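Local coordinates for YdhT protein (Bacillus subtilis, PDB 3CBW) that hydrolyses internal beta-1,4-mannosidic linkages of mannan, galactomannan and glucomannan as a secreted endo-beta-mannanase of glycosyl hydrolase family 26, at residues A[149-163]-A[206-220]. The protein carries 3 engineered substitutions. Residues are numbered along the deposited sequence; the frame is centred on the assembly and turned at random.
Sequences NAMLSKIADGLQELE and KIYHYMTDTRGLDHL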
ATOM      1  N   ASN A 149      11.043 -14.805   9.361  1.00 10.87           N
ATOM      2  CA  ASN A 149      10.816 -15.736   8.269  1.00 11.53           C
ATOM      3  C   ASN A 149       9.550 -16.572   8.413  1.00 11.15           C
ATOM      4  O   ASN A 149       8.901 -16.873   7.415  1.00 11.25           O
ATOM      5  CB  ASN A 149      12.056 -16.590   8.027  1.00 12.24           C
ATOM      6  CG  ASN A 149      13.169 -15.803   7.373  1.00 13.96           C
ATOM      7  OD1 ASN A 149      12.917 -14.817   6.670  1.00 17.27           O
ATOM      8  ND2 ASN A 149      14.405 -16.236   7.585  1.00 15.77           N
ATOM      9  N   ALA A 150       9.161 -16.894   9.648  1.00 11.09           N
ATOM     10  CA  ALA A 150       7.895 -17.587   9.888  1.00 11.54           C
ATOM     11  C   ALA A 150       6.700 -16.748   9.438  1.00 10.80           C
ATOM     12  O   ALA A 150       5.746 -17.258   8.836  1.00 11.07           O
ATOM     13  CB  ALA A 150       7.752 -17.975  11.356  1.00 12.30           C
ATOM     14  N   MET A 151       6.744 -15.452   9.730  1.00 10.25           N
ATOM     15  CA  MET A 151       5.700 -14.543   9.240  1.00  9.85           C
ATOM     16  C   MET A 151       5.715 -14.451   7.717  1.00  9.67           C
ATOM     17  O   MET A 151       4.676 -14.532   7.065  1.00  9.10           O
ATOM     18  CB  MET A 151       5.869 -13.144   9.836  1.00 10.32           C
ATOM     19  CG  MET A 151       5.602 -13.031  11.358  1.00 10.64           C
ATOM     20  SD  MET A 151       5.511 -11.298  12.034  1.00  8.05           S
ATOM     21  CE  MET A 151       7.174 -10.711  11.644  1.00 13.75           C
ATOM     22  N   LEU A 152       6.899 -14.262   7.151  1.00  9.21           N
ATOM     23  CA  LEU A 152       7.001 -14.114   5.706  1.00  9.50           C
ATOM     24  C   LEU A 152       6.495 -15.362   4.991  1.00  9.33           C
ATOM     25  O   LEU A 152       5.863 -15.261   3.944  1.00  9.23           O
ATOM     26  CB  LEU A 152       8.436 -13.799   5.284  1.00 10.03           C
ATOM     27  CG  LEU A 152       9.060 -12.509   5.846  1.00 10.03           C
ATOM     28  CD1 LEU A 152      10.436 -12.283   5.244  1.00 10.88           C
ATOM     29  CD2 LEU A 152       8.163 -11.294   5.618  1.00 10.32           C
ATOM     30  N   SER A 153       6.776 -16.542   5.544  1.00  9.50           N
ATOM     31  CA  SER A 153       6.346 -17.784   4.926  1.00  9.88           C
ATOM     32  C   SER A 153       4.833 -17.868   4.862  1.00  9.44           C
ATOM     33  O   SER A 153       4.276 -18.268   3.845  1.00  9.47           O
ATOM     34  CB  SER A 153       6.907 -18.979   5.691  1.00 10.50           C
ATOM     35  OG  SER A 153       6.587 -20.175   5.017  1.00 12.41           O
ATOM     36  N   LYS A 154       4.160 -17.484   5.945  1.00  9.36           N
ATOM     37  CA  LYS A 154       2.708 -17.543   5.971  1.00  9.85           C
ATOM     38  C   LYS A 154       2.092 -16.499   5.031  1.00  9.32           C
ATOM     39  O   LYS A 154       1.102 -16.768   4.361  1.00  9.78           O
ATOM     40  CB  LYS A 154       2.192 -17.382   7.404  1.00 10.48           C
ATOM     41  CG  LYS A 154       0.744 -17.774   7.564  1.00 12.04           C
ATOM     42  CD  LYS A 154       0.306 -17.744   9.016  1.00 13.73           C
ATOM     43  CE  LYS A 154      -1.162 -18.085   9.114  1.00 14.61           C
ATOM     44  NZ  LYS A 154      -1.655 -17.915  10.518  1.00 14.27           N
ATOM     45  N   ILE A 155       2.689 -15.312   4.993  1.00  9.27           N
ATOM     46  CA  ILE A 155       2.280 -14.258   4.060  1.00  8.59           C
ATOM     47  C   ILE A 155       2.401 -14.759   2.620  1.00  8.39           C
ATOM     48  O   ILE A 155       1.464 -14.625   1.822  1.00  8.71           O
ATOM     49  CB  ILE A 155       3.112 -12.964   4.277  1.00  8.57           C
ATOM     50  CG1 ILE A 155       2.733 -12.321   5.617  1.00  8.34           C
ATOM     51  CG2 ILE A 155       2.892 -11.982   3.123  1.00  9.20           C
ATOM     52  CD1 ILE A 155       3.799 -11.395   6.160  1.00  9.72           C
ATOM     53  N   ALA A 156       3.542 -15.368   2.301  1.00  7.93           N
ATOM     54  CA  ALA A 156       3.773 -15.877   0.953  1.00  8.52           C
ATOM     55  C   ALA A 156       2.778 -16.967   0.586  1.00  8.90           C
ATOM     56  O   ALA A 156       2.310 -17.010  -0.544  1.00  8.89           O
ATOM     57  CB  ALA A 156       5.189 -16.386   0.803  1.00  8.79           C
ATOM     58  N   ASP A 157       2.427 -17.832   1.542  1.00  9.12           N
ATOM     59  CA  ASP A 157       1.411 -18.862   1.284  1.00 10.11           C
ATOM     60  C   ASP A 157       0.100 -18.192   0.873  1.00 10.03           C
ATOM     61  O   ASP A 157      -0.583 -18.645  -0.044  1.00 11.07           O
ATOM     62  CB  ASP A 157       1.166 -19.731   2.521  1.00 10.55           C
ATOM     63  CG  ASP A 157       2.338 -20.646   2.871  1.00 11.53           C
ATOM     64  OD1 ASP A 157       3.298 -20.794   2.088  1.00 12.68           O
ATOM     65  OD2 ASP A 157       2.272 -21.242   3.973  1.00 14.13           O
ATOM     66  N   GLY A 158      -0.253 -17.102   1.552  1.00  9.93           N
ATOM     67  CA  GLY A 158      -1.458 -16.358   1.197  1.00 10.29           C
ATOM     68  C   GLY A 158      -1.338 -15.725  -0.176  1.00 10.00           C
ATOM     69  O   GLY A 158      -2.250 -15.817  -0.991  1.00  9.45           O
ATOM     70  N   LEU A 159      -0.209 -15.089  -0.445  1.00  9.43           N
ATOM     71  CA  LEU A 159      -0.022 -14.430  -1.742  1.00  9.21           C
ATOM     72  C   LEU A 159      -0.072 -15.422  -2.910  1.00  9.14           C
ATOM     73  O   LEU A 159      -0.597 -15.112  -3.991  1.00  8.56           O
ATOM     74  CB  LEU A 159       1.257 -13.592  -1.772  1.00  8.98           C
ATOM     75  CG  LEU A 159       1.273 -12.421  -0.782  1.00  9.27           C
ATOM     76  CD1 LEU A 159       2.637 -11.773  -0.754  1.00  9.75           C
ATOM     77  CD2 LEU A 159       0.215 -11.397  -1.108  1.00  9.72           C
ATOM     78  N   GLN A 160       0.424 -16.635  -2.680  1.00  9.09           N
ATOM     79  CA  GLN A 160       0.409 -17.664  -3.710  1.00  9.61           C
ATOM     80  C   GLN A 160      -1.008 -17.973  -4.181  1.00  9.93           C
ATOM     81  O   GLN A 160      -1.219 -18.248  -5.355  1.00 10.05           O
ATOM     82  CB  GLN A 160       1.058 -18.934  -3.156  1.00  9.85           C
ATOM     83  CG  GLN A 160       1.117 -20.086  -4.128  1.00 11.73           C
ATOM     84  CD  GLN A 160       2.075 -19.833  -5.250  1.00 12.72           C
ATOM     85  OE1 GLN A 160       3.210 -19.404  -5.025  1.00 14.97           O
ATOM     86  NE2 GLN A 160       1.636 -20.107  -6.475  1.00 12.74           N
ATOM     87  N   GLU A 161      -1.972 -17.922  -3.261  1.00  9.95           N
ATOM     88  CA  GLU A 161      -3.357 -18.203  -3.622  1.00 10.57           C
ATOM     89  C   GLU A 161      -3.846 -17.230  -4.708  1.00 10.44           C
ATOM     90  O   GLU A 161      -4.516 -17.619  -5.663  1.00 10.53           O
ATOM     91  CB  GLU A 161      -4.260 -18.148  -2.393  1.00 11.29           C
ATOM     92  CG  GLU A 161      -5.677 -18.565  -2.713  1.00 13.22           C
ATOM     93  CD  GLU A 161      -6.613 -18.517  -1.528  1.00 15.03           C
ATOM     94  OE1 GLU A 161      -6.209 -18.073  -0.420  1.00 14.72           O
ATOM     95  OE2 GLU A 161      -7.774 -18.927  -1.733  1.00 18.45           O
ATOM     96  N   LEU A 162      -3.478 -15.960  -4.576  1.00  9.86           N
ATOM     97  CA  LEU A 162      -3.851 -14.949  -5.564  1.00 10.41           C
ATOM     98  C   LEU A 162      -3.087 -15.157  -6.871  1.00  9.94           C
ATOM     99  O   LEU A 162      -3.663 -15.030  -7.954  1.00  9.92           O
ATOM    100  CB  LEU A 162      -3.607 -13.538  -5.005  1.00 10.53           C
ATOM    101  CG  LEU A 162      -4.238 -13.276  -3.625  1.00 13.84           C
ATOM    102  CD1 LEU A 162      -3.698 -12.001  -3.011  1.00 15.30           C
ATOM    103  CD2 LEU A 162      -5.737 -13.251  -3.675  1.00 17.34           C
ATOM    104  N   GLU A 163      -1.809 -15.514  -6.776  1.00  9.64           N
ATOM    105  CA  GLU A 163      -0.997 -15.749  -7.963  1.00 10.31           C
ATOM    106  C   GLU A 163      -1.552 -16.887  -8.815  1.00 10.72           C
ATOM    107  O   GLU A 163      -1.480 -16.840 -10.045  1.00 10.98           O
ATOM    108  CB  GLU A 163       0.437 -16.047  -7.554  1.00 11.01           C
ATOM    109  CG  GLU A 163       1.391 -16.035  -8.727  1.00 12.98           C
ATOM    110  CD  GLU A 163       2.743 -16.568  -8.387  1.00 14.79           C
ATOM    111  OE1 GLU A 163       2.883 -17.190  -7.312  1.00 17.31           O
ATOM    112  OE2 GLU A 163       3.666 -16.339  -9.192  1.00 16.15           O
ATOM    113  N   LYS A 206      15.277  -7.808   1.907  1.00  9.77           N
ATOM    114  CA  LYS A 206      15.103  -9.170   2.412  1.00 10.69           C
ATOM    115  C   LYS A 206      13.689  -9.672   2.113  1.00 10.31           C
ATOM    116  O   LYS A 206      13.488 -10.809   1.673  1.00 10.42           O
ATOM    117  CB  LYS A 206      15.375  -9.184   3.909  1.00 11.48           C
ATOM    118  CG  LYS A 206      15.209 -10.518   4.594  1.00 13.24           C
ATOM    119  CD  LYS A 206      15.688 -10.401   6.037  1.00 16.01           C
ATOM    120  CE  LYS A 206      15.610 -11.701   6.765  1.00 18.08           C
ATOM    121  NZ  LYS A 206      16.783 -12.580   6.486  1.00 18.77           N
ATOM    122  N   ILE A 207      12.698  -8.815   2.330  1.00  9.84           N
ATOM    123  CA  ILE A 207      11.331  -9.199   2.009  1.00  9.65           C
ATOM    124  C   ILE A 207      11.150  -9.332   0.490  1.00  8.73           C
ATOM    125  O   ILE A 207      10.505 -10.274   0.021  1.00  8.72           O
ATOM    126  CB  ILE A 207      10.303  -8.241   2.634  1.00  9.76           C
ATOM    127  CG1 ILE A 207      10.383  -8.329   4.166  1.00 10.79           C
ATOM    128  CG2 ILE A 207       8.893  -8.537   2.100  1.00 10.51           C
ATOM    129  CD1 ILE A 207       9.383  -7.460   4.901  1.00 11.90           C
ATOM    130  N   TYR A 208      11.707  -8.395  -0.276  1.00  8.16           N
ATOM    131  CA  TYR A 208      11.639  -8.484  -1.738  1.00  8.58           C
ATOM    132  C   TYR A 208      12.212  -9.829  -2.215  1.00  8.87           C
ATOM    133  O   TYR A 208      11.593 -10.522  -3.028  1.00  8.93           O
ATOM    134  CB  TYR A 208      12.359  -7.304  -2.413  1.00  8.92           C
ATOM    135  CG  TYR A 208      12.323  -7.429  -3.920  1.00  8.65           C
ATOM    136  CD1 TYR A 208      11.282  -6.879  -4.667  1.00  8.67           C
ATOM    137  CD2 TYR A 208      13.311  -8.156  -4.602  1.00  9.10           C
ATOM    138  CE1 TYR A 208      11.235  -7.022  -6.054  1.00  9.87           C
ATOM    139  CE2 TYR A 208      13.259  -8.321  -5.987  1.00  9.91           C
ATOM    140  CZ  TYR A 208      12.224  -7.737  -6.702  1.00  9.78           C
ATOM    141  OH  TYR A 208      12.156  -7.886  -8.076  1.00 10.92           O
ATOM    142  N   HIS A 209      13.386 -10.201  -1.709  1.00  8.88           N
ATOM    143  CA  HIS A 209      14.024 -11.445  -2.140  1.00  9.48           C
ATOM    144  C   HIS A 209      13.290 -12.672  -1.651  1.00  9.06           C
ATOM    145  O   HIS A 209      13.202 -13.659  -2.387  1.00  9.82           O
ATOM    146  CB  HIS A 209      15.492 -11.472  -1.725  1.00 10.56           C
ATOM    147  CG  HIS A 209      16.313 -10.483  -2.472  1.00 10.82           C
ATOM    148  ND1 HIS A 209      17.203  -9.625  -1.861  1.00 13.00           N
ATOM    149  CD2 HIS A 209      16.350 -10.192  -3.792  1.00 10.87           C
ATOM    150  CE1 HIS A 209      17.762  -8.856  -2.778  1.00 13.14           C
ATOM    151  NE2 HIS A 209      17.264  -9.180  -3.958  1.00 11.80           N
ATOM    152  N   TYR A 210      12.732 -12.623  -0.449  1.00  9.48           N
ATOM    153  CA  TYR A 210      11.961 -13.750   0.040  1.00  9.81           C
ATOM    154  C   TYR A 210      10.754 -13.977  -0.867  1.00  9.56           C
ATOM    155  O   TYR A 210      10.482 -15.100  -1.301  1.00  9.98           O
ATOM    156  CB  TYR A 210      11.501 -13.501   1.477  1.00 10.66           C
ATOM    157  CG  TYR A 210      10.941 -14.731   2.144  1.00 11.40           C
ATOM    158  CD1 TYR A 210      11.751 -15.512   2.966  1.00 14.85           C
ATOM    159  CD2 TYR A 210       9.612 -15.122   1.961  1.00 11.89           C
ATOM    160  CE1 TYR A 210      11.268 -16.647   3.589  1.00 15.39           C
ATOM    161  CE2 TYR A 210       9.107 -16.274   2.585  1.00 12.35           C
ATOM    162  CZ  TYR A 210       9.955 -17.031   3.399  1.00 14.14           C
ATOM    163  OH  TYR A 210       9.516 -18.168   4.044  1.00 16.34           O
ATOM    164  N   MET A 211      10.002 -12.913  -1.146  1.00  8.89           N
ATOM    165  CA  MET A 211       8.778 -13.064  -1.930  1.00  8.75           C
ATOM    166  C   MET A 211       9.069 -13.404  -3.386  1.00  9.11           C
ATOM    167  O   MET A 211       8.418 -14.263  -3.965  1.00  9.01           O
ATOM    168  CB  MET A 211       7.930 -11.792  -1.848  1.00  8.97           C
ATOM    169  CG  MET A 211       7.383 -11.479  -0.449  1.00  9.11           C
ATOM    170  SD  MET A 211       6.416 -12.842   0.405  1.00  4.93           S
ATOM    171  CE  MET A 211       6.557 -12.217   2.138  1.00 10.54           C
ATOM    172  N   THR A 212      10.033 -12.713  -3.979  1.00  9.03           N
ATOM    173  CA  THR A 212      10.290 -12.822  -5.408  1.00  9.19           C
ATOM    174  C   THR A 212      11.115 -14.065  -5.735  1.00  9.68           C
ATOM    175  O   THR A 212      10.762 -14.828  -6.636  1.00 10.75           O
ATOM    176  CB  THR A 212      10.989 -11.543  -5.912  1.00  8.95           C
ATOM    177  OG1 THR A 212      10.194 -10.410  -5.549  1.00  8.82           O
ATOM    178  CG2 THR A 212      11.184 -11.568  -7.411  1.00 10.31           C
ATOM    179  N   ASP A 213      12.205 -14.272  -5.002  1.00  9.39           N
ATOM    180  CA  ASP A 213      13.137 -15.344  -5.354  1.00  9.86           C
ATOM    181  C   ASP A 213      12.833 -16.625  -4.590  1.00 10.44           C
ATOM    182  O   ASP A 213      12.553 -17.650  -5.205  1.00 12.00           O
ATOM    183  CB  ASP A 213      14.570 -14.867  -5.150  1.00 10.26           C
ATOM    184  CG  ASP A 213      14.921 -13.717  -6.069  1.00 11.59           C
ATOM    185  OD1 ASP A 213      14.427 -13.699  -7.222  1.00 12.22           O
ATOM    186  OD2 ASP A 213      15.686 -12.833  -5.641  1.00 11.64           O
ATOM    187  N   THR A 214      12.831 -16.580  -3.268  1.00 10.50           N
ATOM    188  CA  THR A 214      12.546 -17.790  -2.480  1.00 11.23           C
ATOM    189  C   THR A 214      11.173 -18.354  -2.813  1.00 10.87           C
ATOM    190  O   THR A 214      11.012 -19.576  -2.944  1.00 11.49           O
ATOM    191  CB  THR A 214      12.657 -17.504  -0.969  1.00 11.43           C
ATOM    192  OG1 THR A 214      13.941 -16.933  -0.693  1.00 13.56           O
ATOM    193  CG2 THR A 214      12.452 -18.773  -0.125  1.00 13.10           C
ATOM    194  N   ARG A 215      10.190 -17.471  -2.977  1.00 10.06           N
ATOM    195  CA  ARG A 215       8.810 -17.898  -3.118  1.00 10.05           C
ATOM    196  C   ARG A 215       8.239 -17.749  -4.525  1.00 10.07           C
ATOM    197  O   ARG A 215       7.110 -18.169  -4.786  1.00 10.61           O
ATOM    198  CB  ARG A 215       7.939 -17.212  -2.065  1.00  9.82           C
ATOM    199  CG  ARG A 215       8.363 -17.566  -0.626  1.00 10.46           C
ATOM    200  CD  ARG A 215       8.199 -19.082  -0.307  1.00 11.01           C
ATOM    201  NE  ARG A 215       6.823 -19.466  -0.596  1.00 11.83           N
ATOM    202  CZ  ARG A 215       5.879 -19.707   0.313  1.00 10.72           C
ATOM    203  NH1 ARG A 215       6.146 -19.714   1.611  1.00 12.06           N
ATOM    204  NH2 ARG A 215       4.649 -19.956  -0.088  1.00 12.10           N
ATOM    205  N   GLY A 216       9.013 -17.167  -5.438  1.00 10.02           N
ATOM    206  CA  GLY A 216       8.631 -17.093  -6.849  1.00 10.61           C
ATOM    207  C   GLY A 216       7.356 -16.319  -7.131  1.00 10.65           C
ATOM    208  O   GLY A 216       6.655 -16.591  -8.107  1.00 11.52           O
ATOM    209  N   LEU A 217       7.050 -15.328  -6.297  1.00  9.98           N
ATOM    210  CA  LEU A 217       5.780 -14.611  -6.424  1.00  9.75           C
ATOM    211  C   LEU A 217       5.838 -13.562  -7.535  1.00  9.83           C
ATOM    212  O   LEU A 217       6.506 -12.540  -7.399  1.00 11.72           O
ATOM    213  CB  LEU A 217       5.350 -14.016  -5.083  1.00  9.42           C
ATOM    214  CG  LEU A 217       5.100 -15.054  -3.981  1.00  8.85           C
ATOM    215  CD1 LEU A 217       4.968 -14.385  -2.637  1.00 10.29           C
ATOM    216  CD2 LEU A 217       3.872 -15.926  -4.228  1.00 10.30           C
ATOM    217  N   ASP A 218       5.135 -13.834  -8.634  1.00  9.06           N
ATOM    218  CA  ASP A 218       5.293 -13.098  -9.893  1.00  8.98           C
ATOM    219  C   ASP A 218       4.115 -12.177 -10.229  1.00  8.77           C
ATOM    220  O   ASP A 218       4.040 -11.656 -11.337  1.00  8.87           O
ATOM    221  CB  ASP A 218       5.580 -14.093 -11.043  1.00  9.58           C
ATOM    222  CG  ASP A 218       6.935 -14.759 -10.920  1.00  9.64           C
ATOM    223  OD1 ASP A 218       7.851 -14.152 -10.335  1.00 10.51           O
ATOM    224  OD2 ASP A 218       7.067 -15.898 -11.429  1.00 10.88           O
ATOM    225  N   HIS A 219       3.256 -11.930  -9.246  1.00  8.52           N
ATOM    226  CA  HIS A 219       2.049 -11.129  -9.426  1.00  8.35           C
ATOM    227  C   HIS A 219       2.080  -9.875  -8.549  1.00  7.99           C
ATOM    228  O   HIS A 219       1.061  -9.210  -8.407  1.00  8.59           O
ATOM    229  CB  HIS A 219       0.820 -11.979  -9.101  1.00  8.57           C
ATOM    230  CG  HIS A 219       0.759 -12.425  -7.673  1.00  8.15           C
ATOM    231  ND1 HIS A 219       1.873 -12.862  -6.980  1.00  9.27           N
ATOM    232  CD2 HIS A 219      -0.274 -12.463  -6.796  1.00  8.14           C
ATOM    233  CE1 HIS A 219       1.519 -13.166  -5.740  1.00  8.72           C
ATOM    234  NE2 HIS A 219       0.223 -12.938  -5.606  1.00  8.14           N
ATOM    235  N   LEU A 220       3.234  -9.555  -7.967  1.00  7.96           N
ATOM    236  CA  LEU A 220       3.335  -8.433  -7.030  1.00  7.73           C
ATOM    237  C   LEU A 220       3.882  -7.174  -7.675  1.00  7.63           C
ATOM    238  O   LEU A 220       4.852  -7.205  -8.439  1.00  8.67           O
ATOM    239  CB  LEU A 220       4.232  -8.795  -5.839  1.00  7.85           C
ATOM    240  CG  LEU A 220       3.868 -10.064  -5.063  1.00  8.09           C
ATOM    241  CD1 LEU A 220       4.821 -10.299  -3.909  1.00 10.04           C
ATOM    242  CD2 LEU A 220       2.417  -9.993  -4.563  1.00 10.03           C
TER
HETATM  243  O   HOH W   1      14.864 -14.245   4.761  1.00 21.15           O
HETATM  244  O   HOH W   2       8.493 -20.262   2.863  1.00 25.14           O
HETATM  245  O   HOH W   3       5.136 -19.193  -3.022  1.00 14.38           O
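Two neighbouring outer helices of the family 26 TIM barrel meet where Tyr210 and Met211 enter successive holes of 149-163, the axes of 149-163 and 206-214 crossing at -45° with a closest approach of 10.4 Å. Tyr210 lies among Asn149, Leu152, Ser153 and Ala156. Leu152 CB covers one face of its ring in a CH-pi contact, 3.8 Å from the centroid, while Ala156 CB comes at the ring edge. Met211, bent at chi2 (-54°), brings SD to 3.8 Å from Ala156 CB and its methyl CE between Leu152 and Ile155. Beyond the helix end, Arg215 curls back, chi2 and chi3 both near -60°, and lays its guanidinium flat on Ala156 CB, which sits 3.4 Å from CZ. In a salt bridge Arg215 NH2 reaches the anti lone pair of Asp157 OD1 at 2.7 Å, nearly in the guanidinium plane; Arg215 NH1 adds weak bonds to OD1 and Ser153 O. One water joins Arg215 NH1, Tyr210 OH and Ser153 OG; another links Arg215 NE and O to Gln160 OE1, while Gln160 NE2 bonds Asn164 OD1. Gly216, with positive phi, turns the chain toward the next strand. In this turn Glu163 OE2 accepts a hydrogen bond from Asp218 N at 3.0 Å, met from above its carboxylate plane, and Glu163 CB lies over one face of the His219 ring in a CH-pi contact. His219 NE2 gives a weak bond to Leu159 O at 2.8 Å; its buried ND1 has no partner. Beneath the helices, Leu159 and Leu162 pack on barrel strands 108-114 and 169-172, and His219 pairs through its backbone with Val169 as the chain enters strand 220-224.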